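Local coordinates for protein ATP phosphoribosyltransferase regulatory subunit (Bacillus halodurans, PDB 3OD1) that is probably required, together with the HisG subunit, for the first step of histidine biosynthesis and may let histidine feedback-regulate ATP phosphoribosyltransferase activity, at residues A185-R190 and R201-S206. Sequence-based numbering, arbitrary orientation.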
loop_
_atom_site.group_PDB
_atom_site.type_symbol
_atom_site.label_atom_id
_atom_site.label_comp_id
_atom_site.label_asym_id
_atom_site.label_seq_id
_atom_site.Cartn_x
_atom_site.Cartn_y
_atom_site.Cartn_z
ATOM N N ALA B 185 -8.386 28.039 30.782
ATOM C CA ALA B 185 -7.259 27.170 30.487
ATOM C C ALA B 185 -7.214 26.842 28.998
ATOM O O ALA B 185 -6.148 26.890 28.383
ATOM C CB ALA B 185 -7.330 25.902 31.320
ATOM N N ASP B 186 -8.370 26.514 28.420
ATOM C CA ASP B 186 -8.473 26.248 26.982
ATOM C C ASP B 186 -7.869 27.387 26.156
ATOM O O ASP B 186 -7.092 27.151 25.233
ATOM C CB ASP B 186 -9.930 26.052 26.558
ATOM C CG ASP B 186 -10.472 24.680 26.924
ATOM O OD1 ASP B 186 -9.749 23.902 27.582
ATOM O OD2 ASP B 186 -11.629 24.380 26.552
ATOM N N ARG B 187 -8.233 28.617 26.501
ATOM C CA ARG B 187 -7.805 29.803 25.767
ATOM C C ARG B 187 -6.284 29.901 25.722
ATOM O O ARG B 187 -5.700 30.264 24.690
ATOM C CB ARG B 187 -8.404 31.066 26.404
ATOM C CG ARG B 187 -8.765 32.159 25.404
ATOM C CD ARG B 187 -9.740 33.176 25.997
ATOM N NE ARG B 187 -10.424 33.945 24.956
ATOM C CZ ARG B 187 -10.538 35.271 24.948
ATOM N NH1 ARG B 187 -10.015 35.993 25.931
ATOM N NH2 ARG B 187 -11.180 35.878 23.955
ATOM N N LEU B 188 -5.651 29.574 26.844
ATOM C CA LEU B 188 -4.192 29.521 26.930
ATOM C C LEU B 188 -3.615 28.361 26.110
ATOM O O LEU B 188 -2.656 28.544 25.361
ATOM C CB LEU B 188 -3.735 29.425 28.391
ATOM C CG LEU B 188 -3.637 30.748 29.157
ATOM C CD1 LEU B 188 -3.516 30.519 30.668
ATOM C CD2 LEU B 188 -2.473 31.579 28.637
ATOM N N ARG B 189 -4.205 27.174 26.255
ATOM C CA ARG B 189 -3.742 25.973 25.556
ATOM C C ARG B 189 -3.774 26.159 24.039
ATOM O O ARG B 189 -2.929 25.622 23.314
ATOM C CB ARG B 189 -4.614 24.769 25.930
ATOM C CG ARG B 189 -3.837 23.499 26.268
ATOM C CD ARG B 189 -4.765 22.290 26.395
ATOM N NE ARG B 189 -6.068 22.650 26.949
ATOM C CZ ARG B 189 -6.333 22.742 28.248
ATOM N NH1 ARG B 189 -5.388 22.500 29.144
ATOM N NH2 ARG B 189 -7.546 23.082 28.655
ATOM N N ARG B 190 -4.769 26.904 23.567
ATOM C CA ARG B 190 -4.929 27.188 22.147
ATOM C C ARG B 190 -3.728 27.961 21.602
ATOM O O ARG B 190 -3.226 27.654 20.519
ATOM C CB ARG B 190 -6.210 27.981 21.918
ATOM C CG ARG B 190 -6.345 28.544 20.520
ATOM C CD ARG B 190 -6.780 27.473 19.580
ATOM N NE ARG B 190 -7.959 26.786 20.089
ATOM C CZ ARG B 190 -8.527 25.752 19.480
ATOM N NH1 ARG B 190 -8.010 25.297 18.340
ATOM N NH2 ARG B 190 -9.603 25.179 20.010
ATOM N N ARG B 201 1.784 35.537 25.346
ATOM C CA ARG B 201 2.295 36.541 26.283
ATOM C C ARG B 201 1.312 37.702 26.429
ATOM O O ARG B 201 1.054 38.171 27.534
ATOM C CB ARG B 201 3.667 37.074 25.849
ATOM C CG ARG B 201 4.790 36.054 25.881
ATOM C CD ARG B 201 6.059 36.627 25.245
ATOM N NE ARG B 201 6.969 35.592 24.753
ATOM C CZ ARG B 201 7.798 34.899 25.529
ATOM N NH1 ARG B 201 7.826 35.122 26.838
ATOM N NH2 ARG B 201 8.594 33.977 24.999
ATOM N N GLU B 202 0.765 38.154 25.305
ATOM C CA GLU B 202 -0.174 39.267 25.304
ATOM C C GLU B 202 -1.413 38.912 26.122
ATOM O O GLU B 202 -1.910 39.724 26.900
ATOM C CB GLU B 202 -0.575 39.622 23.869
ATOM C CG GLU B 202 -1.089 41.045 23.692
ATOM C CD GLU B 202 0.028 42.082 23.710
ATOM O OE1 GLU B 202 -0.204 43.204 24.214
ATOM O OE2 GLU B 202 1.139 41.774 23.221
ATOM N N HIS B 203 -1.896 37.687 25.946
ATOM C CA HIS B 203 -3.100 37.226 26.622
ATOM C C HIS B 203 -2.904 37.117 28.130
ATOM O O HIS B 203 -3.798 37.452 28.911
ATOM C CB HIS B 203 -3.544 35.876 26.063
ATOM C CG HIS B 203 -4.858 35.410 26.602
ATOM N ND1 HIS B 203 -4.990 34.268 27.365
ATOM C CD2 HIS B 203 -6.101 35.940 26.503
ATOM C CE1 HIS B 203 -6.257 34.111 27.701
ATOM N NE2 HIS B 203 -6.953 35.113 27.191
ATOM N N VAL B 204 -1.734 36.640 28.534
ATOM C CA VAL B 204 -1.438 36.459 29.947
ATOM C C VAL B 204 -1.413 37.805 30.666
ATOM O O VAL B 204 -1.907 37.933 31.786
ATOM C CB VAL B 204 -0.095 35.722 30.151
ATOM C CG1 VAL B 204 0.239 35.619 31.623
ATOM C CG2 VAL B 204 -0.155 34.336 29.527
ATOM N N LYS B 205 -0.844 38.812 30.013
ATOM C CA LYS B 205 -0.766 40.142 30.600
ATOM C C LYS B 205 -2.134 40.819 30.652
ATOM O O LYS B 205 -2.347 41.731 31.448
ATOM C CB LYS B 205 0.246 41.009 29.847
ATOM C CG LYS B 205 1.671 40.503 29.962
ATOM C CD LYS B 205 2.683 41.569 29.577
ATOM C CE LYS B 205 4.107 41.076 29.804
ATOM N NZ LYS B 205 5.116 42.162 29.649
ATOM N N SER B 206 -3.062 40.361 29.813
ATOM C CA SER B 206 -4.417 40.906 29.812
ATOM C C SER B 206 -5.253 40.317 30.944
ATOM O O SER B 206 -6.181 40.957 31.439
ATOM C CB SER B 206 -5.112 40.664 28.471
ATOM O OG SER B 206 -5.498 39.304 28.308
#
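Helix segments 185-190 and 201-206 run nearly antiparallel, their axes 156° apart and 10.5 Å from each other at closest approach, with L188 and H203 level across the gap. H203 contributes the most surface to the contact: CG lies anti to the backbone N (chi1 -174°), which carries the imidazole across to R187 and L188. The extended side chain of R187 crosses that of H203 at about a right angle, its CD 3.6 Å from H203 NE2. Beyond it, R187 NH1 reaches H203 NE2 at 3.4 Å in a weak, bent hydrogen bond (133° at the hydrogen), with guanidinium and imidazole planes steeply inclined to each other. On the buried side, L188 CD2 meets the ring edge in its plane, 3.9 Å from H203 ND1, a nitrogen that the contact buries without any polar partner. The same methyl touches V204 CG2 at 3.7 Å. The ring of F191 also meets H203. Cutting H203 back to an alanine is likely to open a gap between the helices, leaving R187 NH1 without its weak acceptor and L188 CD2 without the ring edge it packs against. Within its own helix, S206 OG bonds to H203 O at 2.6 Å; away from the interface, R189 NH2 forms a salt bridge with D186 OD1 (2.6 Å). Helices 182-193 and 197-206, joined by a short connection, thus form an antiparallel helical hairpin, with L188 packed on L175 and V179 of helix 168-179, L188 and V204 on L217 of helix 211-220, and R187 on the exposed side, within a helical part of the histidyl-tRNA synthetase-like region.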